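Inactive glucansucrase (Lactobacillus reuteri, PDB 5JBD) is an inactive glucansucrase, a family 70 glycosyl hydrolase homologue built around a TIM-type (beta/alpha)8 barrel and carrying a calcium ion. Local coordinates at residues A[351-356]-A[360-365]; A[364-369]-A[509-514]; A[446-451]-A[611-616]. One frame throughout, in Å; residues are numbered along the deposited sequence.

Contact 1: residues A[351-356]-A[360-365]; sequences NVLGRA and DNIGNL. With ACT (acetate ion), chain E.
Val352 meets Asp360, Ile362, Asn364 and Leu365 where helix 343-354, which follows strand 340-341 of the (beta/alpha)8 barrel, ends and the chain doubles back into the short helix 364-367. The reversal is tight, with three residues between the segments. Val352 supplies much of the apolar contact through its two methyls. Val352 CG1, held anti to the backbone N (chi1 172°), packs 4.0 Å from Ile362 CD1 and 4.1 Å from Leu365 CD1. Val352 CG2 faces the backbone of Asn361 and lies 3.7 Å from Asn364 CB. Leu353 extends this patch, its CD2 reaching Ile362 CD1 as the two side chains cross obliquely.

The polar half begins with Asp360 N, which donates to Asn351 O (2.9 Å, N-H...O angle 159°) from above the carbonyl plane. The Asp360 carboxylate then runs beside the Asn351 side chain, and its OD1 forms a salt bridge with Arg355 NH1 at 3.2 Å. The guanidinium and carboxylate planes stand 70° apart, so this is an edge contact through one nitrogen, not a coplanar pairing. Asn351 ND2 lies 3.3 Å above the Arg355 guanidinium plane, offset toward its rim. With the Arg355 chain extended from CG to NE, Arg355 NE gives a nearly straight hydrogen bond to acetate OXT (3.3 Å); the acetate probably comes from the crystallisation liquor.

Further out, Asn543 ND2 binds Val352 O and Asn445 ND2 binds Leu353 O, tying the helix end to neighbouring loops. Asn361 is anchored toward the antiparallel sheet: its ND2 is hydrogen-bonded to Asn508 O, and its OD1 to Lys505 NZ. That same Asn361 OD1 caps the turn into the next helix by accepting from Gly363 N at 2.9 Å.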
ATOM      1  N   ASN A 351       2.040  22.203  -6.311  1.00 24.35           N
ATOM      2  CA  ASN A 351       2.858  23.347  -5.938  1.00 24.55           C
ATOM      3  C   ASN A 351       2.455  24.608  -6.711  1.00 23.60           C
ATOM      4  O   ASN A 351       2.607  25.707  -6.192  1.00 24.56           O
ATOM      5  CB  ASN A 351       4.375  23.103  -6.137  1.00 25.09           C
ATOM      6  CG  ASN A 351       4.947  21.977  -5.270  1.00 26.00           C
ATOM      7  OD1 ASN A 351       6.064  21.451  -5.512  1.00 27.75           O
ATOM      8  ND2 ASN A 351       4.222  21.621  -4.266  1.00 25.19           N
ATOM      9  N   VAL A 352       1.946  24.461  -7.937  1.00 24.18           N
ATOM     10  CA  VAL A 352       1.594  25.616  -8.786  1.00 23.99           C
ATOM     11  C   VAL A 352       0.157  26.072  -8.572  1.00 24.09           C
ATOM     12  O   VAL A 352      -0.099  27.274  -8.468  1.00 23.96           O
ATOM     13  CB  VAL A 352       1.818  25.314 -10.283  1.00 24.54           C
ATOM     14  CG1 VAL A 352       1.289  26.419 -11.191  1.00 24.72           C
ATOM     15  CG2 VAL A 352       3.294  25.093 -10.561  1.00 24.44           C
ATOM     16  N   LEU A 353      -0.770  25.119  -8.523  1.00 23.48           N
ATOM     17  CA  LEU A 353      -2.200  25.403  -8.477  1.00 23.80           C
ATOM     18  C   LEU A 353      -2.877  25.148  -7.128  1.00 24.86           C
ATOM     19  O   LEU A 353      -3.865  25.795  -6.808  1.00 26.34           O
ATOM     20  CB  LEU A 353      -2.916  24.582  -9.556  1.00 24.30           C
ATOM     21  CG  LEU A 353      -2.524  24.869 -11.010  1.00 24.02           C
ATOM     22  CD1 LEU A 353      -3.124  23.843 -11.957  1.00 23.48           C
ATOM     23  CD2 LEU A 353      -2.942  26.269 -11.413  1.00 25.96           C
ATOM     24  N   GLY A 354      -2.362  24.196  -6.358  1.00 25.71           N
ATOM     25  CA  GLY A 354      -3.055  23.681  -5.181  1.00 26.13           C
ATOM     26  C   GLY A 354      -2.800  24.323  -3.827  1.00 27.14           C
ATOM     27  O   GLY A 354      -3.610  24.151  -2.905  1.00 27.70           O
ATOM     28  N   ARG A 355      -1.692  25.036  -3.672  1.00 26.55           N
ATOM     29  CA  ARG A 355      -1.382  25.694  -2.398  1.00 28.06           C
ATOM     30  C   ARG A 355      -2.269  26.924  -2.181  1.00 28.85           C
ATOM     31  O   ARG A 355      -2.784  27.517  -3.144  1.00 26.94           O
ATOM     32  CB  ARG A 355       0.070  26.141  -2.355  1.00 28.81           C
ATOM     33  CG  ARG A 355       1.102  25.045  -2.217  1.00 29.50           C
ATOM     34  CD  ARG A 355       2.497  25.661  -2.301  1.00 29.40           C
ATOM     35  NE  ARG A 355       3.518  24.716  -1.883  1.00 29.98           N
ATOM     36  CZ  ARG A 355       4.734  24.573  -2.417  1.00 30.77           C
ATOM     37  NH1 ARG A 355       5.159  25.327  -3.434  1.00 29.78           N
ATOM     38  NH2 ARG A 355       5.541  23.620  -1.921  1.00 31.00           N
ATOM     39  N   ALA A 356      -2.426  27.305  -0.915  1.00 29.08           N
ATOM     40  CA  ALA A 356      -3.045  28.596  -0.557  1.00 32.71           C
ATOM     41  C   ALA A 356      -2.109  29.770  -0.866  1.00 34.08           C
ATOM     42  O   ALA A 356      -2.512  30.758  -1.482  1.00 35.37           O
ATOM     43  CB  ALA A 356      -3.411  28.614   0.920  1.00 32.83           C
ATOM     44  N   ASP A 360       4.222  28.056  -6.788  1.00 26.21           N
ATOM     45  CA  ASP A 360       5.257  28.098  -7.811  1.00 25.81           C
ATOM     46  C   ASP A 360       4.682  28.716  -9.081  1.00 25.54           C
ATOM     47  O   ASP A 360       3.461  28.795  -9.248  1.00 27.16           O
ATOM     48  CB  ASP A 360       5.801  26.709  -8.115  1.00 24.70           C
ATOM     49  CG  ASP A 360       6.580  26.082  -6.944  1.00 25.09           C
ATOM     50  OD1 ASP A 360       6.762  26.701  -5.871  1.00 25.32           O
ATOM     51  OD2 ASP A 360       7.052  24.943  -7.134  1.00 24.78           O
ATOM     52  N   ASN A 361       5.565  29.199  -9.954  1.00 24.39           N
ATOM     53  CA  ASN A 361       5.139  29.892 -11.153  1.00 24.16           C
ATOM     54  C   ASN A 361       4.359  28.983 -12.104  1.00 23.58           C
ATOM     55  O   ASN A 361       4.662  27.795 -12.238  1.00 23.16           O
ATOM     56  CB  ASN A 361       6.340  30.492 -11.888  1.00 26.10           C
ATOM     57  CG  ASN A 361       5.919  31.410 -13.011  1.00 26.89           C
ATOM     58  OD1 ASN A 361       5.901  31.013 -14.182  1.00 27.30           O
ATOM     59  ND2 ASN A 361       5.526  32.628 -12.658  1.00 27.67           N
ATOM     60  N   ILE A 362       3.358  29.566 -12.761  1.00 23.80           N
ATOM     61  CA  ILE A 362       2.530  28.876 -13.753  1.00 23.70           C
ATOM     62  C   ILE A 362       3.352  28.116 -14.822  1.00 22.56           C
ATOM     63  O   ILE A 362       2.954  27.041 -15.291  1.00 20.67           O
ATOM     64  CB  ILE A 362       1.534  29.870 -14.413  1.00 24.24           C
ATOM     65  CG1 ILE A 362       0.292  29.152 -14.963  1.00 25.30           C
ATOM     66  CG2 ILE A 362       2.212  30.708 -15.496  1.00 25.19           C
ATOM     67  CD1 ILE A 362      -0.659  28.634 -13.897  1.00 26.45           C
ATOM     68  N   GLY A 363       4.494  28.674 -15.198  1.00 22.17           N
ATOM     69  CA  GLY A 363       5.374  28.046 -16.188  1.00 21.86           C
ATOM     70  C   GLY A 363       5.940  26.677 -15.824  1.00 21.49           C
ATOM     71  O   GLY A 363       6.383  25.935 -16.708  1.00 20.09           O
ATOM     72  N   ASN A 364       5.960  26.348 -14.535  1.00 21.72           N
ATOM     73  CA  ASN A 364       6.365  25.009 -14.093  1.00 22.70           C
ATOM     74  C   ASN A 364       5.500  23.889 -14.692  1.00 21.72           C
ATOM     75  O   ASN A 364       5.988  22.790 -14.869  1.00 21.63           O
ATOM     76  CB  ASN A 364       6.378  24.894 -12.566  1.00 24.52           C
ATOM     77  CG  ASN A 364       7.529  25.647 -11.920  1.00 27.68           C
ATOM     78  OD1 ASN A 364       8.139  26.524 -12.521  1.00 31.71           O
ATOM     79  ND2 ASN A 364       7.811  25.318 -10.663  1.00 30.17           N
ATOM     80  N   LEU A 365       4.244  24.165 -15.020  1.00 21.06           N
ATOM     81  CA  LEU A 365       3.387  23.177 -15.709  1.00 20.78           C
ATOM     82  C   LEU A 365       3.929  22.752 -17.089  1.00 21.09           C
ATOM     83  O   LEU A 365       3.614  21.667 -17.584  1.00 19.37           O
ATOM     84  CB  LEU A 365       1.965  23.722 -15.871  1.00 20.94           C
ATOM     85  CG  LEU A 365       1.196  24.022 -14.575  1.00 21.33           C
ATOM     86  CD1 LEU A 365       0.004  24.923 -14.820  1.00 21.15           C
ATOM     87  CD2 LEU A 365       0.760  22.732 -13.902  1.00 21.94           C
TER
HETATM   88  C   ACT E1703       3.771  22.294   1.440  1.00 58.28           C
HETATM   89  O   ACT E1703       5.013  22.209   1.361  1.00 59.11           O
HETATM   90  OXT ACT E1703       3.056  22.409   0.423  1.00 52.07           O
HETATM   91  CH3 ACT E1703       3.126  22.262   2.796  1.00 61.63           C

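Contact 2: residues A[364-369]-A[509-514]; sequences NLITNS and NLLASV
Leu511 is the one side chain of 509-514 that reaches helix 364-367, and it does so through a single methyl. Leu511 CD2 lies 4.1 Å from Leu365 CB and also 4.1 Å from Ile366 CG1, so the methyl is set against two consecutive residues of the helix. The approaches differ: the Ile366 and Leu511 side chains run antiparallel alongside one another, whereas Leu365 meets Leu511 at a slant. With chi1 of Leu511 at 73°, CG lies between N and C, and CD2 is the branch turned to the helix. Met503, on the adjacent strand 501-505, touches all three of these buried side chains and completes the apolar cluster.

The contact as a whole is slight: Leu365 CA and Leu511 CA remain 9.0 Å apart, no hydrogen bond crosses, and only 107 Å² is buried. On the solvent side, exposed Thr367 turns its OG1 to Asn368 OD1 (2.8 Å), the donor standing well above the amide carbonyl plane. The helix finishes there: Asn368 N bonds to Asn364 O at 2.9 Å, and Asn368 is the centre of an inverse gamma turn, whose closing bond from Ser369 N to Thr367 O is weak. Beyond it, Ser369 OG is bonded to Asp342 and Arg373.

On the strand, Leu510, Ala512 and Val514 pack on strand 550-555, whereas Leu511 faces the helix. A strand with one face turned to a second layer and the other to the barrel side is consistent with the beta-sandwich domain C that packs beside the (beta/alpha)8 barrel in family 70.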
ATOM      1  N   ASN A 364       5.960  26.348 -14.535  1.00 21.72           N
ATOM      2  CA  ASN A 364       6.365  25.009 -14.093  1.00 22.70           C
ATOM      3  C   ASN A 364       5.500  23.889 -14.692  1.00 21.72           C
ATOM      4  O   ASN A 364       5.988  22.790 -14.869  1.00 21.63           O
ATOM      5  CB  ASN A 364       6.378  24.894 -12.566  1.00 24.52           C
ATOM      6  CG  ASN A 364       7.529  25.647 -11.920  1.00 27.68           C
ATOM      7  OD1 ASN A 364       8.139  26.524 -12.521  1.00 31.71           O
ATOM      8  ND2 ASN A 364       7.811  25.318 -10.663  1.00 30.17           N
ATOM      9  N   LEU A 365       4.244  24.165 -15.020  1.00 21.06           N
ATOM     10  CA  LEU A 365       3.387  23.177 -15.709  1.00 20.78           C
ATOM     11  C   LEU A 365       3.929  22.752 -17.089  1.00 21.09           C
ATOM     12  O   LEU A 365       3.614  21.667 -17.584  1.00 19.37           O
ATOM     13  CB  LEU A 365       1.965  23.722 -15.871  1.00 20.94           C
ATOM     14  CG  LEU A 365       1.196  24.022 -14.575  1.00 21.33           C
ATOM     15  CD1 LEU A 365       0.004  24.923 -14.820  1.00 21.15           C
ATOM     16  CD2 LEU A 365       0.760  22.732 -13.902  1.00 21.94           C
ATOM     17  N   ILE A 366       4.739  23.612 -17.700  1.00 20.64           N
ATOM     18  CA  ILE A 366       5.317  23.357 -18.996  1.00 20.81           C
ATOM     19  C   ILE A 366       6.521  22.428 -18.876  1.00 20.34           C
ATOM     20  O   ILE A 366       6.658  21.485 -19.658  1.00 20.06           O
ATOM     21  CB  ILE A 366       5.765  24.679 -19.686  1.00 21.77           C
ATOM     22  CG1 ILE A 366       4.586  25.647 -19.832  1.00 21.95           C
ATOM     23  CG2 ILE A 366       6.353  24.382 -21.066  1.00 23.41           C
ATOM     24  CD1 ILE A 366       4.948  27.060 -20.258  1.00 22.87           C
ATOM     25  N   THR A 367       7.374  22.691 -17.887  1.00 20.51           N
ATOM     26  CA  THR A 367       8.694  22.064 -17.805  1.00 22.10           C
ATOM     27  C   THR A 367       8.873  20.963 -16.741  1.00 22.44           C
ATOM     28  O   THR A 367       9.733  20.098 -16.903  1.00 22.14           O
ATOM     29  CB  THR A 367       9.746  23.135 -17.494  1.00 21.58           C
ATOM     30  OG1 THR A 367       9.393  23.801 -16.281  1.00 22.04           O
ATOM     31  CG2 THR A 367       9.809  24.174 -18.608  1.00 23.21           C
ATOM     32  N   ASN A 368       8.091  20.999 -15.655  1.00 22.48           N
ATOM     33  CA  ASN A 368       8.396  20.174 -14.465  1.00 23.02           C
ATOM     34  C   ASN A 368       7.533  18.907 -14.430  1.00 22.14           C
ATOM     35  O   ASN A 368       6.637  18.735 -13.598  1.00 21.96           O
ATOM     36  CB  ASN A 368       8.324  21.026 -13.192  1.00 22.88           C
ATOM     37  CG  ASN A 368       9.388  22.130 -13.167  1.00 24.55           C
ATOM     38  OD1 ASN A 368      10.186  22.277 -14.100  1.00 24.38           O
ATOM     39  ND2 ASN A 368       9.415  22.897 -12.091  1.00 23.18           N
ATOM     40  N   SER A 369       7.835  18.051 -15.400  1.00 21.48           N
ATOM     41  CA  SER A 369       7.195  16.761 -15.623  1.00 21.33           C
ATOM     42  C   SER A 369       8.205  15.896 -16.344  1.00 21.61           C
ATOM     43  O   SER A 369       9.191  16.416 -16.876  1.00 20.94           O
ATOM     44  CB  SER A 369       5.936  16.950 -16.469  1.00 21.78           C
ATOM     45  OG  SER A 369       5.515  15.781 -17.111  1.00 22.43           O
ATOM     46  N   ASN A 509       1.518  34.845 -14.765  1.00 26.60           N
ATOM     47  CA  ASN A 509       0.756  33.877 -13.977  1.00 28.02           C
ATOM     48  C   ASN A 509      -0.370  33.163 -14.725  1.00 27.54           C
ATOM     49  O   ASN A 509      -1.211  32.538 -14.089  1.00 26.86           O
ATOM     50  CB  ASN A 509       0.190  34.582 -12.737  1.00 29.36           C
ATOM     51  CG  ASN A 509       1.264  35.295 -11.946  1.00 31.31           C
ATOM     52  OD1 ASN A 509       2.223  34.680 -11.488  1.00 33.31           O
ATOM     53  ND2 ASN A 509       1.143  36.602 -11.834  1.00 31.34           N
ATOM     54  N   LEU A 510      -0.357  33.195 -16.059  1.00 24.96           N
ATOM     55  CA  LEU A 510      -1.432  32.608 -16.862  1.00 23.97           C
ATOM     56  C   LEU A 510      -0.842  31.922 -18.081  1.00 23.68           C
ATOM     57  O   LEU A 510      -0.006  32.511 -18.766  1.00 22.44           O
ATOM     58  CB  LEU A 510      -2.397  33.707 -17.305  1.00 25.15           C
ATOM     59  CG  LEU A 510      -3.568  33.350 -18.244  1.00 25.36           C
ATOM     60  CD1 LEU A 510      -4.679  32.645 -17.481  1.00 25.76           C
ATOM     61  CD2 LEU A 510      -4.102  34.613 -18.884  1.00 26.39           C
ATOM     62  N   LEU A 511      -1.289  30.693 -18.370  1.00 23.23           N
ATOM     63  CA  LEU A 511      -0.887  30.029 -19.602  1.00 22.57           C
ATOM     64  C   LEU A 511      -2.051  29.467 -20.398  1.00 22.13           C
ATOM     65  O   LEU A 511      -3.156  29.287 -19.866  1.00 22.84           O
ATOM     66  CB  LEU A 511       0.161  28.966 -19.307  1.00 24.37           C
ATOM     67  CG  LEU A 511      -0.193  27.645 -18.625  1.00 25.88           C
ATOM     68  CD1 LEU A 511      -0.985  26.701 -19.528  1.00 24.89           C
ATOM     69  CD2 LEU A 511       1.102  26.971 -18.192  1.00 26.47           C
ATOM     70  N   ALA A 512      -1.773  29.208 -21.676  1.00 20.45           N
ATOM     71  CA  ALA A 512      -2.672  28.523 -22.606  1.00 19.31           C
ATOM     72  C   ALA A 512      -2.024  27.208 -23.014  1.00 20.03           C
ATOM     73  O   ALA A 512      -0.849  27.185 -23.439  1.00 20.25           O
ATOM     74  CB  ALA A 512      -2.941  29.393 -23.827  1.00 19.70           C
ATOM     75  N   SER A 513      -2.754  26.113 -22.804  1.00 20.12           N
ATOM     76  CA  SER A 513      -2.346  24.774 -23.236  1.00 19.63           C
ATOM     77  C   SER A 513      -3.287  24.372 -24.358  1.00 20.46           C
ATOM     78  O   SER A 513      -4.489  24.265 -24.140  1.00 21.13           O
ATOM     79  CB  SER A 513      -2.430  23.779 -22.086  1.00 18.83           C
ATOM     80  OG  SER A 513      -1.927  22.522 -22.493  1.00 18.16           O
ATOM     81  N   VAL A 514      -2.725  24.207 -25.559  1.00 20.36           N
ATOM     82  CA  VAL A 514      -3.498  24.008 -26.776  1.00 21.75           C
ATOM     83  C   VAL A 514      -3.169  22.643 -27.366  1.00 22.40           C
ATOM     84  O   VAL A 514      -1.985  22.305 -27.495  1.00 22.20           O
ATOM     85  CB  VAL A 514      -3.188  25.102 -27.821  1.00 22.09           C
ATOM     86  CG1 VAL A 514      -3.809  24.773 -29.175  1.00 23.17           C
ATOM     87  CG2 VAL A 514      -3.721  26.459 -27.334  1.00 22.65           C
TER

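Contact 3: residues A[446-451]-A[611-616]; sequences VPAQYA and GYLGVW
Leu613 meets Pro447, Ala448 and Ala451 of helix 446-455 and carries the contact almost alone. The strand that bears it follows a corner at Gly611 (phi 127°), hydrogen-bonded through its backbone to Tyr604; the chain changes direction there, so the strand ahead of it is not continuous with 612-618. Tyr612 points away from the helix and packs on Val601 and Tyr604, and its hydroxyl makes a weak hydrogen bond to Asp570 OD1.

Leu613 then points at the helix. With CG anti to the backbone N (chi1 178°), its two methyls divide the surface: Leu613 CD2 lies 3.8 Å from Pro447 CB and 3.9 Å from Ala448 N, while Leu613 CD1 lies 3.9 Å from Ala451 CB and 4.1 Å from Ala448 CB. The small alanine side chains permit this close approach, and Ala448 CA comes within 6.0 Å of Leu613 CA. No hydrogen bond crosses.

Gly614 follows, its backbone bonded to Leu540 of the adjacent strand. Val615 again directs its CB toward the helix but stays at the margin, touching Leu568 within the sheet. Trp616 lies on the far face against Leu597 and Val599.

The axes of 446-451 and 612-616 approach to 8.8 Å and run at 43°, so the helix lies aslant on the sheet; from another side, helix 483-496 packs on Pro447 and Ala451. Helix 446-455 leads into barrel strand 460-464, so this is a barrel helix packed on the barrel-facing side of an antiparallel sheet, consistent with the interface between the (beta/alpha)8 barrel and the beta-sandwich domain C of family 70.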
ATOM      1  N   VAL A 446      -8.895  22.470  -8.048  1.00 25.19           N
ATOM      2  CA  VAL A 446      -9.014  21.071  -8.469  1.00 24.98           C
ATOM      3  C   VAL A 446      -9.479  20.952  -9.936  1.00 24.48           C
ATOM      4  O   VAL A 446      -8.885  20.177 -10.712  1.00 22.27           O
ATOM      5  CB  VAL A 446      -9.872  20.232  -7.488  1.00 25.26           C
ATOM      6  CG1 VAL A 446     -10.111  18.822  -8.026  1.00 25.95           C
ATOM      7  CG2 VAL A 446      -9.158  20.145  -6.140  1.00 25.19           C
ATOM      8  N   PRO A 447     -10.501  21.728 -10.339  1.00 23.96           N
ATOM      9  CA  PRO A 447     -10.912  21.685 -11.747  1.00 24.61           C
ATOM     10  C   PRO A 447      -9.794  22.019 -12.743  1.00 23.78           C
ATOM     11  O   PRO A 447      -9.636  21.308 -13.736  1.00 23.37           O
ATOM     12  CB  PRO A 447     -12.035  22.713 -11.818  1.00 25.20           C
ATOM     13  CG  PRO A 447     -12.640  22.688 -10.453  1.00 25.61           C
ATOM     14  CD  PRO A 447     -11.442  22.529  -9.538  1.00 25.45           C
ATOM     15  N   ALA A 448      -9.002  23.045 -12.454  1.00 24.63           N
ATOM     16  CA  ALA A 448      -7.875  23.398 -13.331  1.00 24.39           C
ATOM     17  C   ALA A 448      -6.775  22.323 -13.339  1.00 24.14           C
ATOM     18  O   ALA A 448      -6.161  22.072 -14.385  1.00 24.10           O
ATOM     19  CB  ALA A 448      -7.306  24.775 -12.955  1.00 25.40           C
ATOM     20  N   GLN A 449      -6.503  21.706 -12.192  1.00 24.05           N
ATOM     21  CA  GLN A 449      -5.541  20.616 -12.149  1.00 23.56           C
ATOM     22  C   GLN A 449      -5.974  19.520 -13.117  1.00 24.19           C
ATOM     23  O   GLN A 449      -5.156  19.044 -13.914  1.00 22.14           O
ATOM     24  CB  GLN A 449      -5.350  20.065 -10.740  1.00 23.83           C
ATOM     25  CG  GLN A 449      -4.594  21.020  -9.826  1.00 23.36           C
ATOM     26  CD  GLN A 449      -4.301  20.447  -8.451  1.00 22.97           C
ATOM     27  OE1 GLN A 449      -3.649  19.405  -8.325  1.00 23.11           O
ATOM     28  NE2 GLN A 449      -4.763  21.138  -7.407  1.00 23.03           N
ATOM     29  N   TYR A 450      -7.262  19.158 -13.075  1.00 22.81           N
ATOM     30  CA  TYR A 450      -7.803  18.169 -14.019  1.00 22.78           C
ATOM     31  C   TYR A 450      -7.826  18.636 -15.475  1.00 21.76           C
ATOM     32  O   TYR A 450      -7.636  17.828 -16.393  1.00 22.38           O
ATOM     33  CB  TYR A 450      -9.210  17.692 -13.592  1.00 22.74           C
ATOM     34  CG  TYR A 450      -9.166  16.509 -12.659  1.00 23.21           C
ATOM     35  CD1 TYR A 450      -8.941  15.224 -13.157  1.00 22.36           C
ATOM     36  CD2 TYR A 450      -9.318  16.663 -11.274  1.00 23.32           C
ATOM     37  CE1 TYR A 450      -8.881  14.127 -12.307  1.00 23.79           C
ATOM     38  CE2 TYR A 450      -9.255  15.568 -10.415  1.00 24.24           C
ATOM     39  CZ  TYR A 450      -9.039  14.304 -10.932  1.00 23.27           C
ATOM     40  OH  TYR A 450      -8.961  13.208 -10.103  1.00 23.35           O
ATOM     41  N   ALA A 451      -8.092  19.919 -15.703  1.00 21.56           N
ATOM     42  CA  ALA A 451      -8.102  20.456 -17.070  1.00 21.30           C
ATOM     43  C   ALA A 451      -6.727  20.315 -17.732  1.00 20.55           C
ATOM     44  O   ALA A 451      -6.643  19.992 -18.924  1.00 20.37           O
ATOM     45  CB  ALA A 451      -8.543  21.904 -17.083  1.00 22.47           C
ATOM     46  N   GLY A 611      -7.584  32.046  -9.182  1.00 25.92           N
ATOM     47  CA  GLY A 611      -6.898  32.384 -10.430  1.00 26.85           C
ATOM     48  C   GLY A 611      -7.911  32.425 -11.567  1.00 25.99           C
ATOM     49  O   GLY A 611      -8.887  33.178 -11.495  1.00 26.22           O
ATOM     50  N   TYR A 612      -7.711  31.595 -12.586  1.00 25.19           N
ATOM     51  CA  TYR A 612      -8.648  31.530 -13.713  1.00 24.54           C
ATOM     52  C   TYR A 612      -8.677  30.148 -14.329  1.00 23.64           C
ATOM     53  O   TYR A 612      -7.642  29.469 -14.379  1.00 23.02           O
ATOM     54  CB  TYR A 612      -8.270  32.551 -14.790  1.00 24.64           C
ATOM     55  CG  TYR A 612      -9.247  32.587 -15.970  1.00 24.93           C
ATOM     56  CD1 TYR A 612     -10.493  33.208 -15.857  1.00 25.04           C
ATOM     57  CD2 TYR A 612      -8.934  31.958 -17.188  1.00 24.43           C
ATOM     58  CE1 TYR A 612     -11.394  33.219 -16.917  1.00 24.93           C
ATOM     59  CE2 TYR A 612      -9.826  31.965 -18.252  1.00 23.69           C
ATOM     60  CZ  TYR A 612     -11.050  32.604 -18.118  1.00 25.50           C
ATOM     61  OH  TYR A 612     -11.931  32.617 -19.184  1.00 25.54           O
ATOM     62  N   LEU A 613      -9.854  29.754 -14.836  1.00 23.95           N
ATOM     63  CA  LEU A 613     -10.010  28.548 -15.661  1.00 24.17           C
ATOM     64  C   LEU A 613     -10.922  28.837 -16.843  1.00 24.95           C
ATOM     65  O   LEU A 613     -12.033  29.360 -16.668  1.00 28.27           O
ATOM     66  CB  LEU A 613     -10.576  27.362 -14.844  1.00 24.15           C
ATOM     67  CG  LEU A 613     -10.824  26.056 -15.633  1.00 24.34           C
ATOM     68  CD1 LEU A 613      -9.543  25.541 -16.304  1.00 23.36           C
ATOM     69  CD2 LEU A 613     -11.437  24.987 -14.740  1.00 23.81           C
ATOM     70  N   GLY A 614     -10.457  28.495 -18.046  1.00 23.02           N
ATOM     71  CA  GLY A 614     -11.292  28.538 -19.246  1.00 23.21           C
ATOM     72  C   GLY A 614     -10.969  27.380 -20.176  1.00 22.75           C
ATOM     73  O   GLY A 614      -9.804  27.028 -20.326  1.00 24.00           O
ATOM     74  N   VAL A 615     -11.983  26.807 -20.822  1.00 22.33           N
ATOM     75  CA  VAL A 615     -11.775  25.736 -21.798  1.00 23.06           C
ATOM     76  C   VAL A 615     -12.637  25.938 -23.048  1.00 23.49           C
ATOM     77  O   VAL A 615     -13.869  26.159 -22.933  1.00 24.37           O
ATOM     78  CB  VAL A 615     -12.064  24.354 -21.173  1.00 23.32           C
ATOM     79  CG1 VAL A 615     -11.713  23.240 -22.168  1.00 25.00           C
ATOM     80  CG2 VAL A 615     -11.285  24.196 -19.878  1.00 22.00           C
ATOM     81  N   TRP A 616     -12.000  25.843 -24.220  1.00 22.64           N
ATOM     82  CA  TRP A 616     -12.658  26.051 -25.526  1.00 24.30           C
ATOM     83  C   TRP A 616     -12.501  24.830 -26.413  1.00 24.79           C
ATOM     84  O   TRP A 616     -11.397  24.282 -26.511  1.00 24.94           O
ATOM     85  CB  TRP A 616     -12.058  27.268 -26.253  1.00 25.75           C
ATOM     86  CG  TRP A 616     -12.284  28.535 -25.480  1.00 26.77           C
ATOM     87  CD1 TRP A 616     -11.475  29.069 -24.534  1.00 26.92           C
ATOM     88  CD2 TRP A 616     -13.437  29.372 -25.544  1.00 28.85           C
ATOM     89  NE1 TRP A 616     -12.038  30.209 -24.012  1.00 28.46           N
ATOM     90  CE2 TRP A 616     -13.247  30.417 -24.617  1.00 28.38           C
ATOM     91  CE3 TRP A 616     -14.622  29.339 -26.302  1.00 30.63           C
ATOM     92  CZ2 TRP A 616     -14.193  31.429 -24.421  1.00 29.86           C
ATOM     93  CZ3 TRP A 616     -15.568  30.354 -26.108  1.00 30.95           C
ATOM     94  CH2 TRP A 616     -15.347  31.378 -25.167  1.00 30.03           C
TER

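Overall arrangement
The three contacts form one continuous region on the same side of the chain's centre. Contacts 1 and 2 have centres about 9 Å apart and share Asn364 and Leu365; Ile362 O lies 3.4 Å from Leu511 CD2, so the turn in contact 1 also packs on the strand of contact 2. Contacts 1 and 3, with centres about 13 Å apart, meet where Leu353 CD1 is 3.8 Å from Gln449 CG, joining helix 343-354 to helix 446-455. Contacts 2 and 3 do not touch, but both reach the same antiparallel sheet, their centres about 12 Å apart. The calcium-binding residues Glu237, Asp243, Asn287 and Asn751 belong to none of these segments.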